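Local coordinates for penicillin-binding protein PbpB (Mycobacterium tuberculosis, PDB 6KGU) that synthesises cross-linked peptidoglycan from lipid intermediates during cell-wall biogenesis and is a target of beta-lactam antibiotics, which its transpeptidase domain binds, at residues V270-A275 against G319-S324; Q352-G355 against G360-A363; P468-A473 against W540-E545; A479-P484 against M514-A519. One frame throughout, in Å; residues are numbered along the deposited sequence.

Contact 1 of 4, residues V270-A275 against G319-S324. With AZR (2-({[(1Z)-1-(2-amino-1,3-thiazol-4-yl)-2-oxo-2-{[(2S,3S)-1-oxo-3-(sulfoamino)butan-2-yl]amino}ethylidene]amino}oxy)-2-methylpropanoic acid), chain B.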
loop_
_atom_site.group_PDB
_atom_site.type_symbol
_atom_site.label_atom_id
_atom_site.label_comp_id
_atom_site.label_asym_id
_atom_site.label_seq_id
_atom_site.Cartn_x
_atom_site.Cartn_y
_atom_site.Cartn_z
ATOM N N VAL A 270 -3.353 -8.457 7.665
ATOM C CA VAL A 270 -2.855 -7.085 7.730
ATOM C C VAL A 270 -3.929 -6.167 8.272
ATOM O O VAL A 270 -3.617 -5.105 8.820
ATOM C CB VAL A 270 -2.336 -6.542 6.382
ATOM C CG1 VAL A 270 -0.999 -7.165 6.054
ATOM C CG2 VAL A 270 -3.376 -6.730 5.249
ATOM N N ASN A 271 -5.195 -6.571 8.173
ATOM C CA ASN A 271 -6.266 -5.774 8.745
ATOM C C ASN A 271 -6.237 -5.734 10.269
ATOM O O ASN A 271 -6.972 -4.931 10.857
ATOM C CB ASN A 271 -7.632 -6.295 8.273
ATOM C CG ASN A 271 -8.685 -5.213 8.314
ATOM O OD1 ASN A 271 -8.453 -4.116 7.818
ATOM N ND2 ASN A 271 -9.823 -5.491 8.945
ATOM N N LYS A 272 -5.430 -6.576 10.922
ATOM C CA LYS A 272 -5.457 -6.631 12.375
ATOM C C LYS A 272 -4.974 -5.336 13.007
ATOM O O LYS A 272 -5.235 -5.102 14.192
ATOM C CB LYS A 272 -4.635 -7.822 12.879
ATOM C CG LYS A 272 -5.305 -9.182 12.563
ATOM C CD LYS A 272 -4.530 -10.359 13.145
ATOM C CE LYS A 272 -5.107 -11.702 12.698
ATOM N NZ LYS A 272 -4.307 -12.858 13.246
ATOM N N ILE A 273 -4.311 -4.470 12.238
ATOM C CA ILE A 273 -3.981 -3.139 12.741
ATOM C C ILE A 273 -5.217 -2.428 13.291
ATOM O O ILE A 273 -5.124 -1.672 14.269
ATOM C CB ILE A 273 -3.290 -2.312 11.637
ATOM C CG1 ILE A 273 -2.733 -1.015 12.224
ATOM C CG2 ILE A 273 -4.262 -2.025 10.467
ATOM C CD1 ILE A 273 -2.005 -0.158 11.208
ATOM N N VAL A 274 -6.398 -2.682 12.713
ATOM C CA VAL A 274 -7.594 -1.987 13.187
ATOM C C VAL A 274 -7.971 -2.460 14.586
ATOM O O VAL A 274 -8.200 -1.641 15.485
ATOM C CB VAL A 274 -8.757 -2.150 12.194
ATOM C CG1 VAL A 274 -9.980 -1.423 12.697
ATOM C CG2 VAL A 274 -8.350 -1.585 10.804
ATOM N N ALA A 275 -8.044 -3.784 14.793
ATOM C CA ALA A 275 -8.330 -4.310 16.128
ATOM C C ALA A 275 -7.282 -3.860 17.136
ATOM O O ALA A 275 -7.615 -3.521 18.281
ATOM C CB ALA A 275 -8.408 -5.838 16.100
ATOM N N GLY A 319 1.890 -10.555 21.639
ATOM C CA GLY A 319 2.026 -11.825 20.953
ATOM C C GLY A 319 0.849 -12.188 20.068
ATOM O O GLY A 319 1.018 -12.896 19.073
ATOM N N VAL A 320 -0.355 -11.746 20.424
ATOM C CA VAL A 320 -1.520 -12.032 19.592
ATOM C C VAL A 320 -1.314 -11.473 18.193
ATOM O O VAL A 320 -1.561 -12.149 17.188
ATOM C CB VAL A 320 -2.800 -11.471 20.237
ATOM C CG1 VAL A 320 -3.905 -11.318 19.175
ATOM C CG2 VAL A 320 -3.254 -12.376 21.372
ATOM N N PHE A 321 -0.847 -10.235 18.108
ATOM C CA PHE A 321 -0.557 -9.650 16.808
ATOM C C PHE A 321 0.796 -10.095 16.256
ATOM O O PHE A 321 0.922 -10.287 15.042
ATOM C CB PHE A 321 -0.686 -8.132 16.929
ATOM C CG PHE A 321 -2.063 -7.718 17.379
ATOM C CD1 PHE A 321 -3.155 -7.902 16.533
ATOM C CD2 PHE A 321 -2.285 -7.218 18.656
ATOM C CE1 PHE A 321 -4.458 -7.554 16.936
ATOM C CE2 PHE A 321 -3.576 -6.862 19.067
ATOM C CZ PHE A 321 -4.661 -7.033 18.193
ATOM N N GLY A 322 1.781 -10.345 17.124
ATOM C CA GLY A 322 3.078 -10.803 16.648
ATOM C C GLY A 322 3.027 -12.199 16.047
ATOM O O GLY A 322 3.705 -12.477 15.054
ATOM N N LYS A 323 2.216 -13.094 16.631
ATOM C CA LYS A 323 2.040 -14.453 16.117
ATOM C C LYS A 323 0.831 -14.584 15.201
ATOM O O LYS A 323 0.688 -15.617 14.537
ATOM C CB LYS A 323 1.906 -15.463 17.268
ATOM C CG LYS A 323 3.211 -15.641 18.065
ATOM C CD LYS A 323 3.233 -16.901 18.913
ATOM C CE LYS A 323 4.490 -16.956 19.798
ATOM N NZ LYS A 323 5.759 -17.047 18.998
ATOM N N SER A 324 -0.020 -13.560 15.153
ATOM C CA SER A 324 -1.217 -13.518 14.314
ATOM C C SER A 324 -2.217 -14.607 14.724
ATOM O O SER A 324 -2.621 -15.455 13.926
ATOM C CB SER A 324 -0.857 -13.620 12.829
ATOM O OG SER A 324 -1.833 -12.955 12.016
HETATM C C7 AZR B . -2.491 -17.035 9.725
HETATM S S8 AZR B . -9.192 -13.944 5.552
HETATM O O9 AZR B . -3.558 -13.267 7.533
HETATM O O10 AZR B . -6.500 -16.581 9.136
HETATM O O11 AZR B . -5.327 -18.541 6.969
HETATM N N12 AZR B . -1.696 -14.691 9.651
HETATM N N13 AZR B . -4.799 -15.717 7.889
HETATM N N14 AZR B . -6.316 -17.850 6.206
HETATM N N15 AZR B . -8.059 -16.148 4.804
HETATM N N16 AZR B . -9.449 -15.178 3.173
HETATM S S17 AZR B . -0.204 -14.483 9.122
HETATM C C18 AZR B . -2.596 -15.685 9.038
HETATM C C19 AZR B . -4.032 -15.136 8.986
HETATM C C20 AZR B . -3.886 -13.634 8.633
HETATM C C21 AZR B . -5.990 -16.326 8.046
HETATM C C22 AZR B . -6.629 -16.744 6.768
HETATM C C23 AZR B . -4.902 -19.744 6.368
HETATM C C24 AZR B . -7.617 -15.866 6.091
HETATM C C25 AZR B . -8.120 -14.735 6.651
HETATM C C26 AZR B . -8.887 -15.213 4.389
HETATM C C27 AZR B . -4.106 -19.346 5.138
HETATM C C28 AZR B . -4.052 -20.545 7.339
HETATM C C29 AZR B . -6.144 -20.543 5.980
HETATM O O30 AZR B . -7.242 -20.345 6.454
HETATM O O31 AZR B . -5.890 -21.485 5.126
HETATM O O32 AZR B . 0.566 -15.605 9.516
HETATM O O33 AZR B . 0.375 -13.289 9.938
HETATM O O34 AZR B . -0.272 -14.067 7.770
#

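Contact 2 of 4, residues Q352-G355 against G360-A363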
loop_
_atom_site.group_PDB
_atom_site.type_symbol
_atom_site.label_atom_id
_atom_site.label_comp_id
_atom_site.label_asym_id
_atom_site.label_seq_id
_atom_site.Cartn_x
_atom_site.Cartn_y
_atom_site.Cartn_z
ATOM N N GLN A 352 -13.612 3.608 1.112
ATOM C CA GLN A 352 -13.688 4.924 0.499
ATOM C C GLN A 352 -12.433 5.166 -0.334
ATOM O O GLN A 352 -11.321 4.853 0.101
ATOM C CB GLN A 352 -13.842 6.031 1.588
ATOM C CG GLN A 352 -14.755 5.634 2.792
ATOM C CD GLN A 352 -14.274 6.187 4.167
ATOM O OE1 GLN A 352 -14.270 7.401 4.387
ATOM N NE2 GLN A 352 -13.879 5.287 5.089
ATOM N N ARG A 353 -12.615 5.721 -1.533
ATOM C CA ARG A 353 -11.487 6.182 -2.335
ATOM C C ARG A 353 -10.639 7.190 -1.567
ATOM O O ARG A 353 -11.157 8.036 -0.833
ATOM C CB ARG A 353 -11.972 6.837 -3.633
ATOM C CG ARG A 353 -12.367 5.860 -4.692
ATOM C CD ARG A 353 -12.900 6.576 -5.927
ATOM N NE ARG A 353 -13.357 5.587 -6.893
ATOM C CZ ARG A 353 -14.614 5.178 -7.009
ATOM N NH1 ARG A 353 -15.556 5.689 -6.220
ATOM N NH2 ARG A 353 -14.929 4.258 -7.916
ATOM N N THR A 354 -9.322 7.120 -1.770
ATOM C CA THR A 354 -8.430 8.044 -1.095
ATOM C C THR A 354 -8.466 9.439 -1.713
ATOM O O THR A 354 -8.114 10.403 -1.028
ATOM C CB THR A 354 -6.986 7.540 -1.135
ATOM O OG1 THR A 354 -6.531 7.551 -2.493
ATOM C CG2 THR A 354 -6.861 6.128 -0.548
ATOM N N GLY A 355 -8.864 9.559 -2.984
ATOM C CA GLY A 355 -8.673 10.799 -3.716
ATOM C C GLY A 355 -7.237 11.065 -4.129
ATOM O O GLY A 355 -6.844 12.231 -4.287
ATOM N N GLY A 360 -9.024 5.333 -12.218
ATOM C CA GLY A 360 -9.371 3.944 -11.972
ATOM C C GLY A 360 -9.232 3.471 -10.540
ATOM O O GLY A 360 -9.192 2.256 -10.305
ATOM N N GLU A 361 -9.163 4.385 -9.571
ATOM C CA GLU A 361 -9.025 3.976 -8.179
ATOM C C GLU A 361 -10.298 3.279 -7.697
ATOM O O GLU A 361 -11.399 3.814 -7.851
ATOM C CB GLU A 361 -8.729 5.174 -7.268
ATOM C CG GLU A 361 -8.511 4.693 -5.802
ATOM C CD GLU A 361 -8.382 5.804 -4.765
ATOM O OE1 GLU A 361 -8.712 6.971 -5.063
ATOM O OE2 GLU A 361 -7.954 5.486 -3.632
ATOM N N SER A 362 -10.150 2.093 -7.103
ATOM C CA SER A 362 -11.293 1.416 -6.503
ATOM C C SER A 362 -11.509 1.910 -5.077
ATOM O O SER A 362 -10.572 2.323 -4.391
ATOM C CB SER A 362 -11.087 -0.103 -6.511
ATOM O OG SER A 362 -12.047 -0.749 -5.699
ATOM N N ALA A 363 -12.762 1.875 -4.636
ATOM C CA ALA A 363 -13.098 2.227 -3.266
ATOM C C ALA A 363 -12.966 1.058 -2.307
ATOM O O ALA A 363 -13.056 1.260 -1.086
ATOM C CB ALA A 363 -14.541 2.757 -3.186
#

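Contact 3 of 4, residues P468-A473 against W540-E545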
loop_
_atom_site.group_PDB
_atom_site.type_symbol
_atom_site.label_atom_id
_atom_site.label_comp_id
_atom_site.label_asym_id
_atom_site.label_seq_id
_atom_site.Cartn_x
_atom_site.Cartn_y
_atom_site.Cartn_z
ATOM N N PRO A 468 18.467 -5.505 11.246
ATOM C CA PRO A 468 19.196 -5.273 12.504
ATOM C C PRO A 468 19.751 -3.859 12.600
ATOM O O PRO A 468 20.246 -3.291 11.624
ATOM C CB PRO A 468 20.315 -6.318 12.462
ATOM C CG PRO A 468 19.724 -7.442 11.644
ATOM C CD PRO A 468 18.892 -6.750 10.581
ATOM N N GLY A 469 19.620 -3.278 13.786
ATOM C CA GLY A 469 19.977 -1.895 14.004
ATOM C C GLY A 469 18.840 -0.910 13.853
ATOM O O GLY A 469 19.032 0.274 14.139
ATOM N N TYR A 470 17.662 -1.355 13.417
ATOM C CA TYR A 470 16.525 -0.473 13.199
ATOM C C TYR A 470 15.280 -1.067 13.842
ATOM O O TYR A 470 15.094 -2.287 13.858
ATOM C CB TYR A 470 16.272 -0.246 11.692
ATOM C CG TYR A 470 17.391 0.499 10.991
ATOM C CD1 TYR A 470 17.516 1.876 11.114
ATOM C CD2 TYR A 470 18.314 -0.174 10.196
ATOM C CE1 TYR A 470 18.534 2.563 10.475
ATOM C CE2 TYR A 470 19.330 0.509 9.547
ATOM C CZ TYR A 470 19.438 1.873 9.699
ATOM O OH TYR A 470 20.444 2.560 9.061
ATOM N N GLN A 471 14.420 -0.190 14.360
ATOM C CA GLN A 471 13.126 -0.590 14.922
ATOM C C GLN A 471 12.084 -0.762 13.805
ATOM O O GLN A 471 11.099 -0.030 13.706
ATOM C CB GLN A 471 12.653 0.434 15.950
ATOM C CG GLN A 471 13.523 0.565 17.200
ATOM C CD GLN A 471 12.836 1.342 18.325
ATOM O OE1 GLN A 471 11.606 1.409 18.398
ATOM N NE2 GLN A 471 13.636 1.914 19.218
ATOM N N MET A 472 12.305 -1.757 12.951
ATOM C CA MET A 472 11.291 -2.059 11.949
ATOM C C MET A 472 10.044 -2.607 12.636
ATOM O O MET A 472 10.114 -3.237 13.697
ATOM C CB MET A 472 11.806 -3.061 10.918
ATOM C CG MET A 472 12.966 -2.531 10.027
ATOM S SD MET A 472 12.601 -0.955 9.224
ATOM C CE MET A 472 14.221 -0.579 8.546
ATOM N N ALA A 473 8.890 -2.326 12.036
ATOM C CA ALA A 473 7.606 -2.768 12.573
ATOM C C ALA A 473 6.658 -3.008 11.411
ATOM O O ALA A 473 6.669 -2.242 10.446
ATOM C CB ALA A 473 7.009 -1.728 13.532
ATOM N N TRP A 540 17.227 -0.724 2.306
ATOM C CA TRP A 540 17.856 0.155 1.328
ATOM C C TRP A 540 17.476 1.615 1.567
ATOM O O TRP A 540 18.301 2.520 1.375
ATOM C CB TRP A 540 17.472 -0.284 -0.088
ATOM C CG TRP A 540 18.031 0.587 -1.172
ATOM C CD1 TRP A 540 19.304 0.554 -1.686
ATOM C CD2 TRP A 540 17.333 1.597 -1.905
ATOM N NE1 TRP A 540 19.434 1.489 -2.681
ATOM C CE2 TRP A 540 18.243 2.148 -2.830
ATOM C CE3 TRP A 540 16.028 2.103 -1.859
ATOM C CZ2 TRP A 540 17.892 3.171 -3.695
ATOM C CZ3 TRP A 540 15.678 3.119 -2.733
ATOM C CH2 TRP A 540 16.605 3.642 -3.633
ATOM N N LEU A 541 16.230 1.869 1.977
ATOM C CA LEU A 541 15.841 3.242 2.274
ATOM C C LEU A 541 16.612 3.784 3.471
ATOM O O LEU A 541 16.931 4.978 3.509
ATOM C CB LEU A 541 14.331 3.330 2.532
ATOM C CG LEU A 541 13.401 3.128 1.321
ATOM C CD1 LEU A 541 11.945 2.939 1.748
ATOM C CD2 LEU A 541 13.521 4.308 0.358
ATOM N N MET A 542 16.917 2.932 4.454
ATOM C CA MET A 542 17.680 3.407 5.602
ATOM C C MET A 542 19.113 3.720 5.201
ATOM O O MET A 542 19.648 4.777 5.546
ATOM C CB MET A 542 17.644 2.380 6.734
ATOM C CG MET A 542 16.248 2.081 7.257
ATOM S SD MET A 542 15.449 3.466 8.063
ATOM C CE MET A 542 14.588 4.310 6.750
ATOM N N GLN A 543 19.740 2.822 4.438
ATOM C CA GLN A 543 21.142 3.010 4.077
ATOM C C GLN A 543 21.319 4.241 3.200
ATOM O O GLN A 543 22.210 5.065 3.435
ATOM C CB GLN A 543 21.682 1.757 3.381
ATOM C CG GLN A 543 21.592 0.499 4.276
ATOM C CD GLN A 543 21.912 -0.805 3.534
ATOM O OE1 GLN A 543 22.185 -0.796 2.340
ATOM N NE2 GLN A 543 21.880 -1.921 4.249
ATOM N N ARG A 544 20.459 4.396 2.196
ATOM C CA ARG A 544 20.673 5.460 1.228
ATOM C C ARG A 544 20.542 6.842 1.853
ATOM O O ARG A 544 21.117 7.801 1.325
ATOM C CB ARG A 544 19.705 5.309 0.058
ATOM C CG ARG A 544 18.345 5.883 0.326
ATOM C CD ARG A 544 17.362 5.634 -0.814
ATOM N NE ARG A 544 17.528 6.538 -1.946
ATOM C CZ ARG A 544 16.929 7.721 -2.063
ATOM N NH1 ARG A 544 16.132 8.179 -1.101
ATOM N NH2 ARG A 544 17.138 8.455 -3.143
ATOM N N GLU A 545 19.815 6.969 2.961
ATOM C CA GLU A 545 19.753 8.220 3.701
ATOM C C GLU A 545 20.648 8.222 4.936
ATOM O O GLU A 545 20.565 9.150 5.745
ATOM C CB GLU A 545 18.312 8.527 4.102
ATOM C CG GLU A 545 17.529 9.225 3.007
ATOM C CD GLU A 545 16.406 10.076 3.546
ATOM O OE1 GLU A 545 15.754 9.662 4.535
ATOM O OE2 GLU A 545 16.181 11.169 2.985
#

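Contact 4 of 4, residues A479-P484 against M514-A519. With AZR (2-({[(1Z)-1-(2-amino-1,3-thiazol-4-yl)-2-oxo-2-{[(2S,3S)-1-oxo-3-(sulfoamino)butan-2-yl]amino}ethylidene]amino}oxy)-2-methylpropanoic acid), chain B.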
loop_
_atom_site.group_PDB
_atom_site.type_symbol
_atom_site.label_atom_id
_atom_site.label_comp_id
_atom_site.label_asym_id
_atom_site.label_seq_id
_atom_site.Cartn_x
_atom_site.Cartn_y
_atom_site.Cartn_z
ATOM N N ALA A 479 -4.141 -14.494 3.101
ATOM C CA ALA A 479 -5.586 -14.568 2.941
ATOM C C ALA A 479 -5.924 -15.600 1.874
ATOM O O ALA A 479 -5.446 -15.506 0.734
ATOM C CB ALA A 479 -6.169 -13.201 2.572
ATOM N N GLN A 480 -6.740 -16.579 2.253
ATOM C CA GLN A 480 -7.299 -17.533 1.304
ATOM C C GLN A 480 -8.092 -16.805 0.218
ATOM O O GLN A 480 -8.889 -15.915 0.516
ATOM C CB GLN A 480 -8.195 -18.512 2.058
ATOM C CG GLN A 480 -8.410 -19.793 1.361
ATOM C CD GLN A 480 -7.129 -20.576 1.225
ATOM O OE1 GLN A 480 -6.447 -20.839 2.219
ATOM N NE2 GLN A 480 -6.786 -20.957 -0.011
ATOM N N GLN A 481 -7.862 -17.163 -1.046
ATOM C CA GLN A 481 -8.580 -16.522 -2.143
ATOM C C GLN A 481 -9.865 -17.276 -2.477
ATOM O O GLN A 481 -9.980 -18.483 -2.248
ATOM C CB GLN A 481 -7.706 -16.429 -3.401
ATOM C CG GLN A 481 -6.730 -15.246 -3.398
ATOM C CD GLN A 481 -5.958 -15.096 -4.703
ATOM O OE1 GLN A 481 -4.734 -14.942 -4.716
ATOM N NE2 GLN A 481 -6.671 -15.130 -5.795
ATOM N N ILE A 482 -10.820 -16.548 -3.047
ATOM C CA ILE A 482 -12.094 -17.119 -3.481
ATOM C C ILE A 482 -11.907 -17.839 -4.811
ATOM O O ILE A 482 -11.277 -17.308 -5.731
ATOM C CB ILE A 482 -13.159 -16.021 -3.613
ATOM C CG1 ILE A 482 -13.577 -15.510 -2.237
ATOM C CG2 ILE A 482 -14.368 -16.544 -4.403
ATOM C CD1 ILE A 482 -14.335 -16.549 -1.424
ATOM N N ASN A 483 -12.459 -19.044 -4.919
ATOM C CA ASN A 483 -12.474 -19.762 -6.189
ATOM C C ASN A 483 -13.642 -19.268 -7.034
ATOM O O ASN A 483 -14.796 -19.390 -6.606
ATOM C CB ASN A 483 -12.582 -21.263 -5.953
ATOM C CG ASN A 483 -12.491 -22.072 -7.237
ATOM O OD1 ASN A 483 -12.633 -21.536 -8.335
ATOM N ND2 ASN A 483 -12.250 -23.369 -7.100
ATOM N N PRO A 484 -13.396 -18.710 -8.223
ATOM C CA PRO A 484 -14.515 -18.191 -9.032
ATOM C C PRO A 484 -15.467 -19.274 -9.520
ATOM O O PRO A 484 -16.654 -18.988 -9.726
ATOM C CB PRO A 484 -13.803 -17.488 -10.200
ATOM C CG PRO A 484 -12.454 -18.179 -10.288
ATOM C CD PRO A 484 -12.086 -18.471 -8.856
ATOM N N MET A 514 1.863 -6.580 -1.862
ATOM C CA MET A 514 0.956 -7.701 -2.038
ATOM C C MET A 514 1.488 -8.612 -3.136
ATOM O O MET A 514 2.005 -8.149 -4.152
ATOM C CB MET A 514 -0.479 -7.244 -2.361
ATOM C CG MET A 514 -1.459 -8.409 -2.452
ATOM S SD MET A 514 -1.509 -9.188 -4.093
ATOM C CE MET A 514 -2.582 -8.030 -4.941
ATOM N N LEU A 515 1.389 -9.921 -2.896
ATOM C CA LEU A 515 1.766 -10.968 -3.846
ATOM C C LEU A 515 0.548 -11.827 -4.142
ATOM O O LEU A 515 -0.094 -12.328 -3.215
ATOM C CB LEU A 515 2.861 -11.879 -3.299
ATOM C CG LEU A 515 4.272 -11.290 -3.253
ATOM C CD1 LEU A 515 4.341 -10.389 -2.082
ATOM C CD2 LEU A 515 5.322 -12.387 -3.130
ATOM N N ASP A 516 0.256 -12.028 -5.423
ATOM C CA ASP A 516 -0.895 -12.825 -5.835
ATOM C C ASP A 516 -0.442 -14.273 -5.973
ATOM O O ASP A 516 0.195 -14.647 -6.962
ATOM C CB ASP A 516 -1.489 -12.293 -7.134
ATOM C CG ASP A 516 -2.711 -13.098 -7.596
ATOM O OD1 ASP A 516 -3.000 -14.168 -7.013
ATOM O OD2 ASP A 516 -3.382 -12.669 -8.549
ATOM N N ASN A 517 -0.773 -15.073 -4.968
ATOM C CA ASN A 517 -0.534 -16.512 -4.947
ATOM C C ASN A 517 0.896 -16.953 -5.280
ATOM O O ASN A 517 1.109 -17.703 -6.238
ATOM C CB ASN A 517 -1.525 -17.214 -5.863
ATOM C CG ASN A 517 -1.533 -18.717 -5.642
ATOM O OD1 ASN A 517 -1.466 -19.191 -4.500
ATOM N ND2 ASN A 517 -1.592 -19.468 -6.718
ATOM N N PRO A 518 1.886 -16.546 -4.492
ATOM C CA PRO A 518 3.251 -17.020 -4.740
ATOM C C PRO A 518 3.394 -18.488 -4.362
ATOM O O PRO A 518 2.726 -18.991 -3.453
ATOM C CB PRO A 518 4.110 -16.129 -3.834
ATOM C CG PRO A 518 3.204 -15.809 -2.677
ATOM C CD PRO A 518 1.797 -15.735 -3.261
ATOM N N ALA A 519 4.266 -19.181 -5.097
ATOM C CA ALA A 519 4.647 -20.538 -4.735
ATOM C C ALA A 519 5.764 -20.553 -3.694
ATOM O O ALA A 519 5.937 -21.561 -3.004
ATOM C CB ALA A 519 5.083 -21.315 -5.990
HETATM C C7 AZR B . -2.491 -17.035 9.725
HETATM S S8 AZR B . -9.192 -13.944 5.552
HETATM O O9 AZR B . -3.558 -13.267 7.533
HETATM O O10 AZR B . -6.500 -16.581 9.136
HETATM O O11 AZR B . -5.327 -18.541 6.969
HETATM N N12 AZR B . -1.696 -14.691 9.651
HETATM N N13 AZR B . -4.799 -15.717 7.889
HETATM N N14 AZR B . -6.316 -17.850 6.206
HETATM N N15 AZR B . -8.059 -16.148 4.804
HETATM N N16 AZR B . -9.449 -15.178 3.173
HETATM S S17 AZR B . -0.204 -14.483 9.122
HETATM C C18 AZR B . -2.596 -15.685 9.038
HETATM C C19 AZR B . -4.032 -15.136 8.986
HETATM C C20 AZR B . -3.886 -13.634 8.633
HETATM C C21 AZR B . -5.990 -16.326 8.046
HETATM C C22 AZR B . -6.629 -16.744 6.768
HETATM C C23 AZR B . -4.902 -19.744 6.368
HETATM C C24 AZR B . -7.617 -15.866 6.091
HETATM C C25 AZR B . -8.120 -14.735 6.651
HETATM C C26 AZR B . -8.887 -15.213 4.389
HETATM C C27 AZR B . -4.106 -19.346 5.138
HETATM C C28 AZR B . -4.052 -20.545 7.339
HETATM C C29 AZR B . -6.144 -20.543 5.980
HETATM O O30 AZR B . -7.242 -20.345 6.454
HETATM O O31 AZR B . -5.890 -21.485 5.126
HETATM O O32 AZR B . 0.566 -15.605 9.516
HETATM O O33 AZR B . 0.375 -13.289 9.938
HETATM O O34 AZR B . -0.272 -14.067 7.770
#

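Contact 1 of 4, residues V270-A275 against G319-S324
Lys272 reaches Ser324 through a fully stretched side chain: CG lies anti to the carbonyl carbon (chi1 -70°), and every later torsion is extended, which carries NZ straight across to the residue that ends helix 317-323. On the other side, Ser324 has left that helix with a positive phi, and its OG lies anti to the backbone N (chi1 -152°). Lysine NZ gives a hydrogen bond to Ser324 OG at 2.8 Å. The same hydroxyl oxygen accepts a second bond, from AZR N12 at 2.9 Å with an N-H...O angle of 155°, the ligand here being opened aztreonam. Behind this polar end the two helices pack through Phe321, whose CD1 lies 3.9 Å from Lys272 CB, while its CE1 comes within 4.4 Å of Ala275 CB; the ring packs alongside the first carbons of the lysine, and Val320 CG1 of its own helix sits over one of its faces. Lys272 NZ is also hydrogen-bonded to Asn326 OD1, and Lys475 NZ to Ser324 OG, so lysine and serine each have a further partner that helps fix their places. The arrangement fits the SxxK and SxN motifs of penicillin-binding transpeptidases, with Ser269, the acyl-ester residue by similarity, close by. Two lysine amines and a ligand nitrogen meet on one serine oxygen, a convergence consistent with the family's chemistry, in which such a network is thought to relay protons during acylation and deacylation.

Contact 2 of 4, residues Q352-G355 against G360-A363
Glu361 holds the backbone at Thr354 and Gly355 with its carboxylate, in an irregular loop of the transpeptidase domain between helices 338-347 and 390-401. Its OE2 accepts two bonds from one residue, Thr354 N and Thr354 OG1, each at 2.8 Å. Both donors use the syn side of the oxygen but arrive from opposite faces of the carboxylate plane, about 30° out of it. The other oxygen, OE1, takes a weak bond from Gly355 N at 3.3 Å, so two successive backbone amides and a hydroxyl hold the carboxylate. An extended glutamate chain, with CG anti to the backbone N, delivers it there. Arg353 runs past this chain in the opposite direction, its guanidinium turned 80° from the carboxylate. The charged atoms do not touch, Arg353 NE being 5.2 Å from Glu361 OE1, though some attraction is probable. Instead Arg353 NE, at the guanidinium edge, donates to Glu361 O at 2.8 Å with an N-H...O angle of 148°, while Ala363 CB lies over one face of the group. Further out, Arg410 holds the carbonyl of Thr354, and Gln392 ties the two sides together, its NE2 hydrogen-bonded to both Gln352 O and Ala363 O.

Contact 3 of 4, residues P468-A473 against W540-E545
Met542 lays both its CB and its sulfur against the Tyr470 ring, combining a CH-pi and a Met-aromatic contact in one side chain. The packing joins the loop leading into strand 473-483 to the C-terminal helix 531-544, on the sheet of the transpeptidase domain. CB stands over the ring face, 3.9 Å from the centroid of Tyr470 and 26° off its normal, while Met542 SD sits obliquely, 4.4 Å from the same centroid. The two side chains run antiparallel where they overlap. CG, anti to the carbonyl carbon, lies over the ring centre, and the bend at chi2 (-66°) keeps SD beside it; chi3 turns CE away. Met472 adds a second apolar partner from the loop: its chain, bent at chi2, brings Met472 CE to 3.6 Å from Met542 CG. The helix residue is therefore touched on two adjoining sides, by the ring face and by the methyl. Ala502 of strand 493-502 touches both methionines, and Tyr509 of strand 509-516 also meets Met542, so the two methionines rest on the sheet. The tyrosine's polar end is satisfied elsewhere, Tyr470 OH being hydrogen-bonded to Val547 O just beyond the helix.

Contact 4 of 4, residues A479-P484 against M514-A519
Gln481 and Asp516 meet at about a right angle, the amide and carboxylate planes 53° apart, and this single crossing makes up most of a small contact. The glutamine is extended beyond CG and carries its amide across toward the end of strand 509-516. Asp516, with CG anti to its own nitrogen (chi1 -180°), brings OD1 out to meet it. As modelled, Gln481 OE1 lies 3.0 Å from Asp516 OD1; since the amide is probably turned over, the pair may in fact be a hydrogen bond. Asn517 adds a looser touch, its CB lying near the amide end of Gln481, and has its own hold on the sheet through a bond from Tyr494 N to Asn517 OD1. Between the two strands runs strand 493-502, whose Trp495 is touched by the Gln481 side chain, so the meeting spans a neighbouring strand instead of joining direct neighbours. The preceding residues serve the ligand: Gln480 O accepts a bond from AZR N16 at 2.8 Å, with an N-H...O angle of 133°, and Ala479 CA lies 3.5 Å from AZR N15. This end of the antiparallel sheet, with a beta-lactam side chain bound along the strand that carries the KTG motif, is characteristic of penicillin-binding transpeptidase active sites.

How the contacts relate
The chain reaches contact 1 first and contact 2 next; contact 3 then opens at 468-473 and closes at 540-545, with both segments of contact 4 falling between. Contact 1 reaches AZR through Ser324, just after helix 317-323, and contact 4 through strand 473-483, their centres about 20 Å apart; together they show a pocket built between helices and sheet. Contacts 3 and 4 use opposite ends of that strand region, and their centres lie about 29 Å apart. Contact 2, a surface loop about 25 Å from contact 1 centre to centre, belongs with contacts 1 and 4 to the transpeptidase domain. Contacts 2 and 3 lie away from the AZR site, on opposite sides of the chain's centre.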